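Local coordinates for DNA ligase (Archaeoglobus fulgidus, PDB 3GDE), which probably seals nicks in double-stranded DNA during replication, recombination and repair, using ATP and passing through an AMP-lysine intermediate, at residues I29-Q34 with A178-F183; R40-D44 with V117-R121; A240-M244 with K416-K420. One frame throughout, in Å; residues are numbered along the deposited sequence.

Interactions 1 and 2 belong to the helical N-terminal part of the ligase. Their centres are about 17 Å apart, and they touch. Leu42, on helix 39-49, is the bridge: its CD1 lies 4.0 Å from Leu33 CG, and its CD2 lies 4.1 Å from Phe183 CZ. Helix 22-34 and helix 39-49 follow each other in the chain. Interaction 3 lies in the ATP-dependent ligase domain and holds Lys420, a predicted ATP-binding residue. Its centre is about 38 Å from that of interaction 1 and about 45 Å from that of interaction 2. Its nearest atoms are still about 24 Å and 27 Å from them.

Interaction 1: I29-Q34 with A178-F183; sequences IAAFLQ and AIARAF
Ala30 and Ala182 form the tight centre of this helix crossing. Ala30 CA and Ala182 CA are 4.5 Å apart. The two helix segments approach to 8.0 Å between axes, with an angle of 57° between their directions. Small side chains allow this closeness, because each methyl packs against backbone of the other helix. Ala30 CB sits 3.4 Å from Ala178 O, and Ala182 CB sits 3.4 Å from Ala30 O. Farther back, the CG2 branch of Ile29 meets the Ala178 methyl at 3.6 Å. Leu33 reaches across with CD2 to touch Ile179 CG1 at 4.0 Å. All these residues are buried. Next to them the partly exposed Phe183 ring brings CZ to 3.8 Å from Leu33 O.

The other side is looser and more exposed. Gln34 stretches its side chain beyond CG so that NE2 donates to Ala182 O at 2.8 Å, with an N-H...O angle of 163°. The carbonyl oxygen lies close to the plane of the amide, which helps to fix the rotation of that group. This bond is made at the last helical residue of 172-182, just before the chain leaves the helix at Phe183. Arg181 has CG anti to the backbone N (chi1 -173°), and its extended stem runs past the Ala30 methyl. Arg181 is exposed.

Other helices complete the bundle. Ile29 and Leu33 also pack on helix 39-49. Ile179 and Phe183 rest on helix 200-216, and Ile179 also touches helix 187-197.

Interaction 2: R40-D44 with V117-R121; sequences RDLYD and VRKVR
Arg118 grips two aspartates with one guanidinium. Its NH2 donates to Asp41 OD2 at 2.6 Å, nearly straight at 174°, and meets the anti lone pair of that oxygen. The same NH2 reaches Asp44 OD2 at 2.7 Å, while NH1 joins the same oxygen at 2.8 Å. This end-on grip is nearly coplanar, with carboxylate and guanidinium planes 16° apart. The Arg118 chain bends at chi2 (86°) and chi3 to bring its guanidinium between the aspartates. Asp44 OD1 turns to Arg121 NH1 at 3.0 Å, which meets it from above the carboxylate plane. Arg121 is also held by the Val53 carbonyl through NH2. Two waters link Asp41 OD2 to the N and, weakly, the NE of Arg118. A leucine in place of Arg118 would probably leave Asp41 OD2 and Asp44 OD2 without their shared cationic partner, Asp44 keeping Arg121 through OD1.

Arg40 CG lies over one guanidinium face of Arg118, 3.6 Å from CZ. Arg118 CD covers the centre of the Arg40 guanidinium. Beside the charges, Val117 CG1 meets Asp44 CB at 3.5 Å. The whole is a salt-bridge network of two aspartates and two arginines, joining helices 39-49 and 117-129 in the helical N-terminal domain.

Interaction 3: A240-M244 with K416-K420; sequences AVREM and KNWLK. With PO4 (phosphate ion), chain C; PO4 (phosphate ion), chain B.
Two phosphate ions grip one lysine amine. Lys420 NZ donates to O2 of the chain B phosphate at 2.6 Å, and to O2 and O4 of the chain C phosphate at 3.0 and 3.1 Å. The ions probably come from the crystallisation liquor. Lys420 is predicted to bind ATP, and Lys252, the predicted adenylated lysine, and Arg414 also bind phosphate here. The cluster is consistent with a site made for the phosphates of the nucleotide.

The contact with 240-244 lies on the other side of the strand. There Leu419 CD1 packs on Ala240 CB at 3.6 Å and on Met244 CE at 3.9 Å. The Met244 chain runs extended beyond CG, carrying its methyl to the corner of the chain, 3.2 Å from Lys416 O and 3.3 Å from Asn417 O. At the solvent-exposed edge of the contact, Glu243 and Lys416 cross at about a right angle. Glu243 OE1 lies 3.5 Å from Lys416 CD, and the charged ends stay beyond salt-bridge range.

Helix 237-243 thus packs against strand 419-422 through Leu419. That strand runs between strands 230-233 and 399-403, and Ile402 of the latter also touches Ala240 and Met244.

Interaction 1: I29-Q34 with A178-F183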
# COMPACT_ATOMS: atom_id res chain seq x y z
N ILE A 29 -18.41 -9.76 -11.58
CA ILE A 29 -17.93 -8.37 -11.56
C ILE A 29 -17.79 -7.78 -12.97
O ILE A 29 -18.14 -6.63 -13.18
CB ILE A 29 -16.60 -8.23 -10.77
CG1 ILE A 29 -16.84 -8.56 -9.29
CG2 ILE A 29 -15.99 -6.80 -10.94
CD1 ILE A 29 -15.55 -8.71 -8.47
N ALA A 30 -17.28 -8.58 -13.91
CA ALA A 30 -17.20 -8.19 -15.32
C ALA A 30 -18.56 -7.85 -15.89
O ALA A 30 -18.73 -6.79 -16.51
CB ALA A 30 -16.55 -9.31 -16.16
N ALA A 31 -19.54 -8.73 -15.67
CA ALA A 31 -20.92 -8.51 -16.11
C ALA A 31 -21.49 -7.20 -15.61
O ALA A 31 -22.08 -6.45 -16.39
CB ALA A 31 -21.83 -9.71 -15.69
N PHE A 32 -21.31 -6.92 -14.32
CA PHE A 32 -21.75 -5.65 -13.71
C PHE A 32 -21.09 -4.42 -14.33
O PHE A 32 -21.77 -3.45 -14.68
CB PHE A 32 -21.45 -5.67 -12.20
CG PHE A 32 -22.14 -4.57 -11.43
CD1 PHE A 32 -23.50 -4.67 -11.10
CD2 PHE A 32 -21.43 -3.43 -11.02
CE1 PHE A 32 -24.13 -3.65 -10.37
CE2 PHE A 32 -22.06 -2.41 -10.30
CZ PHE A 32 -23.41 -2.51 -9.98
N LEU A 33 -19.77 -4.48 -14.46
CA LEU A 33 -18.97 -3.38 -15.02
C LEU A 33 -19.37 -3.03 -16.46
O LEU A 33 -19.41 -1.85 -16.83
CB LEU A 33 -17.48 -3.75 -14.96
CG LEU A 33 -16.53 -3.30 -13.82
CD1 LEU A 33 -17.18 -3.00 -12.45
CD2 LEU A 33 -15.34 -4.25 -13.70
N GLN A 34 -19.66 -4.05 -17.26
CA GLN A 34 -20.08 -3.91 -18.66
C GLN A 34 -21.32 -3.07 -18.91
O GLN A 34 -21.49 -2.53 -20.00
CB GLN A 34 -20.36 -5.29 -19.25
CG GLN A 34 -19.16 -5.94 -19.84
CD GLN A 34 -19.46 -7.33 -20.36
OE1 GLN A 34 -20.47 -7.95 -20.01
NE2 GLN A 34 -18.56 -7.84 -21.20
N ALA A 178 -11.35 -9.02 -14.08
CA ALA A 178 -12.74 -8.66 -14.34
C ALA A 178 -12.83 -7.51 -15.34
O ALA A 178 -13.71 -7.50 -16.21
CB ALA A 178 -13.45 -8.31 -13.05
N ILE A 179 -11.92 -6.55 -15.22
CA ILE A 179 -11.82 -5.45 -16.17
C ILE A 179 -11.40 -5.96 -17.54
O ILE A 179 -11.93 -5.50 -18.57
CB ILE A 179 -10.86 -4.35 -15.67
CG1 ILE A 179 -11.50 -3.57 -14.51
CG2 ILE A 179 -10.48 -3.39 -16.82
CD1 ILE A 179 -10.49 -2.82 -13.63
N ALA A 180 -10.45 -6.90 -17.56
CA ALA A 180 -10.04 -7.54 -18.81
C ALA A 180 -11.20 -8.31 -19.47
O ALA A 180 -11.40 -8.20 -20.68
CB ALA A 180 -8.85 -8.47 -18.56
N ARG A 181 -11.94 -9.08 -18.67
CA ARG A 181 -13.08 -9.86 -19.15
C ARG A 181 -14.20 -8.97 -19.71
O ARG A 181 -14.72 -9.24 -20.80
CB ARG A 181 -13.61 -10.74 -18.02
CG ARG A 181 -14.70 -11.73 -18.44
CD ARG A 181 -15.11 -12.62 -17.29
NE ARG A 181 -16.14 -13.57 -17.67
CZ ARG A 181 -15.90 -14.80 -18.13
NH1 ARG A 181 -14.66 -15.22 -18.30
NH2 ARG A 181 -16.92 -15.60 -18.45
N ALA A 182 -14.53 -7.90 -18.99
CA ALA A 182 -15.62 -6.99 -19.32
C ALA A 182 -15.40 -6.26 -20.64
O ALA A 182 -16.34 -6.09 -21.43
CB ALA A 182 -15.84 -5.96 -18.20
N PHE A 183 -14.17 -5.82 -20.86
CA PHE A 183 -13.88 -4.90 -21.95
C PHE A 183 -12.94 -5.47 -23.01
O PHE A 183 -12.32 -4.71 -23.76
CB PHE A 183 -13.35 -3.57 -21.39
CG PHE A 183 -14.29 -2.91 -20.42
CD1 PHE A 183 -15.55 -2.48 -20.84
CD2 PHE A 183 -13.91 -2.71 -19.10
CE1 PHE A 183 -16.43 -1.86 -19.94
CE2 PHE A 183 -14.79 -2.10 -18.20
CZ PHE A 183 -16.04 -1.68 -18.62

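Interaction 2: R40-D44 with V117-R121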
# COMPACT_ATOMS: atom_id res chain seq x y z
N ARG A 40 -18.07 7.91 -14.72
CA ARG A 40 -17.70 8.22 -13.34
C ARG A 40 -18.34 7.30 -12.30
O ARG A 40 -17.76 7.10 -11.24
CB ARG A 40 -17.91 9.70 -13.00
CG ARG A 40 -19.29 10.20 -13.22
CD ARG A 40 -19.24 11.53 -13.96
NE ARG A 40 -18.97 12.66 -13.06
CZ ARG A 40 -19.76 13.72 -12.93
NH1 ARG A 40 -20.88 13.81 -13.64
NH2 ARG A 40 -19.43 14.70 -12.10
N ASP A 41 -19.51 6.74 -12.61
CA ASP A 41 -20.04 5.62 -11.81
C ASP A 41 -19.15 4.39 -11.99
O ASP A 41 -18.96 3.64 -11.04
CB ASP A 41 -21.49 5.26 -12.18
CG ASP A 41 -22.50 6.30 -11.74
OD1 ASP A 41 -23.63 6.27 -12.27
OD2 ASP A 41 -22.21 7.15 -10.87
N LEU A 42 -18.64 4.18 -13.21
CA LEU A 42 -17.72 3.08 -13.49
C LEU A 42 -16.44 3.23 -12.66
O LEU A 42 -16.05 2.33 -11.93
CB LEU A 42 -17.38 2.99 -14.99
CG LEU A 42 -16.30 1.94 -15.37
CD1 LEU A 42 -16.69 0.51 -14.95
CD2 LEU A 42 -15.92 1.96 -16.86
N TYR A 43 -15.82 4.40 -12.78
CA TYR A 43 -14.65 4.79 -12.01
C TYR A 43 -14.86 4.55 -10.52
O TYR A 43 -14.09 3.85 -9.87
CB TYR A 43 -14.31 6.26 -12.28
CG TYR A 43 -13.06 6.73 -11.59
CD1 TYR A 43 -11.82 6.70 -12.25
CD2 TYR A 43 -13.10 7.22 -10.28
CE1 TYR A 43 -10.66 7.14 -11.61
CE2 TYR A 43 -11.95 7.66 -9.64
CZ TYR A 43 -10.73 7.61 -10.31
OH TYR A 43 -9.59 8.05 -9.67
N ASP A 44 -15.93 5.13 -9.99
CA ASP A 44 -16.21 4.98 -8.57
C ASP A 44 -16.44 3.52 -8.16
O ASP A 44 -15.92 3.09 -7.14
CB ASP A 44 -17.41 5.85 -8.17
CG ASP A 44 -17.06 7.32 -8.12
OD1 ASP A 44 -15.88 7.67 -7.93
OD2 ASP A 44 -17.99 8.14 -8.28
N VAL A 117 -24.24 7.07 -6.11
CA VAL A 117 -22.80 6.97 -6.04
C VAL A 117 -22.20 8.38 -6.19
O VAL A 117 -21.20 8.71 -5.56
CB VAL A 117 -22.28 6.02 -7.14
CG1 VAL A 117 -20.76 5.92 -7.12
CG2 VAL A 117 -22.93 4.63 -6.98
N ARG A 118 -22.85 9.21 -7.01
CA ARG A 118 -22.38 10.57 -7.24
C ARG A 118 -22.40 11.39 -5.95
O ARG A 118 -21.41 12.04 -5.62
CB ARG A 118 -23.20 11.23 -8.36
CG ARG A 118 -22.44 12.32 -9.13
CD ARG A 118 -21.59 11.79 -10.32
NE ARG A 118 -21.38 10.34 -10.28
CZ ARG A 118 -20.30 9.72 -9.78
NH1 ARG A 118 -19.29 10.42 -9.27
NH2 ARG A 118 -20.25 8.40 -9.78
N LYS A 119 -23.51 11.33 -5.21
CA LYS A 119 -23.61 11.97 -3.90
C LYS A 119 -22.59 11.44 -2.88
O LYS A 119 -22.00 12.23 -2.12
CB LYS A 119 -25.01 11.87 -3.31
CG LYS A 119 -25.29 12.94 -2.24
CD LYS A 119 -26.10 12.41 -1.08
CE LYS A 119 -27.16 13.43 -0.67
NZ LYS A 119 -28.45 13.21 -1.44
N VAL A 120 -22.38 10.12 -2.86
CA VAL A 120 -21.35 9.51 -2.00
C VAL A 120 -19.96 10.09 -2.32
O VAL A 120 -19.24 10.52 -1.43
CB VAL A 120 -21.32 7.96 -2.13
CG1 VAL A 120 -20.11 7.39 -1.41
CG2 VAL A 120 -22.60 7.37 -1.55
N ARG A 121 -19.62 10.11 -3.60
CA ARG A 121 -18.38 10.70 -4.08
C ARG A 121 -18.22 12.17 -3.67
O ARG A 121 -17.16 12.56 -3.21
CB ARG A 121 -18.33 10.58 -5.60
CG ARG A 121 -17.13 11.23 -6.22
CD ARG A 121 -16.05 10.18 -6.35
NE ARG A 121 -14.98 10.40 -5.41
CZ ARG A 121 -14.05 9.51 -5.10
NH1 ARG A 121 -14.06 8.30 -5.64
NH2 ARG A 121 -13.11 9.83 -4.23
O HOH W 1 -24.53 8.04 -9.32
O HOH W 2 -22.88 9.82 -12.47

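Interaction 3: A240-M244 with K416-K420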
# COMPACT_ATOMS: atom_id res chain seq x y z
N ALA A 240 24.17 -15.59 -8.30
CA ALA A 240 23.58 -14.46 -9.02
C ALA A 240 24.46 -14.05 -10.20
O ALA A 240 23.98 -13.91 -11.33
CB ALA A 240 23.36 -13.29 -8.08
N VAL A 241 25.76 -13.89 -9.93
CA VAL A 241 26.70 -13.40 -10.94
C VAL A 241 27.16 -14.49 -11.92
O VAL A 241 28.10 -14.29 -12.70
CB VAL A 241 27.90 -12.63 -10.29
CG1 VAL A 241 28.88 -13.58 -9.64
CG2 VAL A 241 28.61 -11.74 -11.30
N ARG A 242 26.48 -15.64 -11.89
CA ARG A 242 26.69 -16.68 -12.90
C ARG A 242 25.44 -16.95 -13.75
O ARG A 242 25.56 -17.33 -14.92
CB ARG A 242 27.25 -17.97 -12.28
CG ARG A 242 26.27 -18.83 -11.50
CD ARG A 242 26.88 -20.20 -11.19
NE ARG A 242 25.93 -21.08 -10.52
CZ ARG A 242 25.97 -21.40 -9.23
NH1 ARG A 242 26.93 -20.92 -8.44
NH2 ARG A 242 25.05 -22.21 -8.72
N GLU A 243 24.25 -16.75 -13.16
CA GLU A 243 23.01 -16.77 -13.94
C GLU A 243 23.08 -15.67 -15.00
O GLU A 243 22.90 -15.94 -16.19
CB GLU A 243 21.77 -16.61 -13.05
CG GLU A 243 20.45 -16.61 -13.84
CD GLU A 243 19.20 -16.71 -12.98
OE1 GLU A 243 18.17 -17.20 -13.51
OE2 GLU A 243 19.23 -16.29 -11.80
N MET A 244 23.34 -14.45 -14.55
CA MET A 244 23.82 -13.40 -15.44
C MET A 244 25.31 -13.64 -15.58
O MET A 244 25.99 -13.84 -14.58
CB MET A 244 23.58 -12.02 -14.83
CG MET A 244 22.17 -11.77 -14.37
SD MET A 244 22.09 -10.31 -13.32
CE MET A 244 20.44 -10.48 -12.64
N LYS A 416 13.84 -12.07 -11.98
CA LYS A 416 15.25 -12.34 -11.75
C LYS A 416 16.21 -11.35 -12.43
O LYS A 416 17.43 -11.51 -12.31
CB LYS A 416 15.57 -13.78 -12.17
CG LYS A 416 14.88 -14.83 -11.32
CD LYS A 416 15.45 -16.23 -11.55
CE LYS A 416 14.53 -17.31 -10.97
NZ LYS A 416 14.78 -18.66 -11.59
N ASN A 417 15.69 -10.34 -13.12
CA ASN A 417 16.55 -9.36 -13.80
C ASN A 417 17.32 -8.45 -12.84
O ASN A 417 18.38 -7.91 -13.18
CB ASN A 417 15.75 -8.52 -14.80
CG ASN A 417 15.51 -9.25 -16.12
OD1 ASN A 417 14.68 -8.83 -16.93
ND2 ASN A 417 16.24 -10.33 -16.35
N TRP A 418 16.77 -8.26 -11.64
CA TRP A 418 17.45 -7.57 -10.55
C TRP A 418 17.47 -8.56 -9.41
O TRP A 418 16.45 -9.22 -9.13
CB TRP A 418 16.67 -6.33 -10.11
CG TRP A 418 16.63 -5.16 -11.06
CD1 TRP A 418 17.00 -5.14 -12.38
CD2 TRP A 418 16.14 -3.84 -10.76
NE1 TRP A 418 16.80 -3.88 -12.91
CE2 TRP A 418 16.27 -3.07 -11.94
CE3 TRP A 418 15.63 -3.23 -9.60
CZ2 TRP A 418 15.90 -1.71 -12.00
CZ3 TRP A 418 15.27 -1.89 -9.66
CH2 TRP A 418 15.41 -1.14 -10.85
N LEU A 419 18.62 -8.66 -8.75
CA LEU A 419 18.75 -9.49 -7.56
C LEU A 419 19.42 -8.70 -6.44
O LEU A 419 20.41 -8.00 -6.67
CB LEU A 419 19.54 -10.77 -7.87
CG LEU A 419 19.02 -11.70 -8.98
CD1 LEU A 419 20.14 -12.62 -9.43
CD2 LEU A 419 17.80 -12.52 -8.55
N LYS A 420 18.87 -8.80 -5.23
CA LYS A 420 19.55 -8.25 -4.06
C LYS A 420 20.34 -9.34 -3.35
O LYS A 420 19.83 -10.43 -3.10
CB LYS A 420 18.59 -7.52 -3.08
CG LYS A 420 17.13 -7.93 -3.12
CD LYS A 420 16.28 -7.15 -2.10
CE LYS A 420 14.88 -6.91 -2.65
NZ LYS A 420 13.84 -6.65 -1.62
P PO4 C . 14.63 -4.99 1.51
O1 PO4 C . 15.71 -4.05 1.99
O2 PO4 C . 15.19 -6.29 1.00
O3 PO4 C . 13.68 -5.24 2.65
O4 PO4 C . 13.90 -4.33 0.37
P PO4 B . 11.03 -4.61 -1.56
O1 PO4 B . 11.14 -3.12 -1.81
O2 PO4 B . 11.89 -5.30 -2.58
O3 PO4 B . 11.54 -4.96 -0.18
O4 PO4 B . 9.59 -5.03 -1.70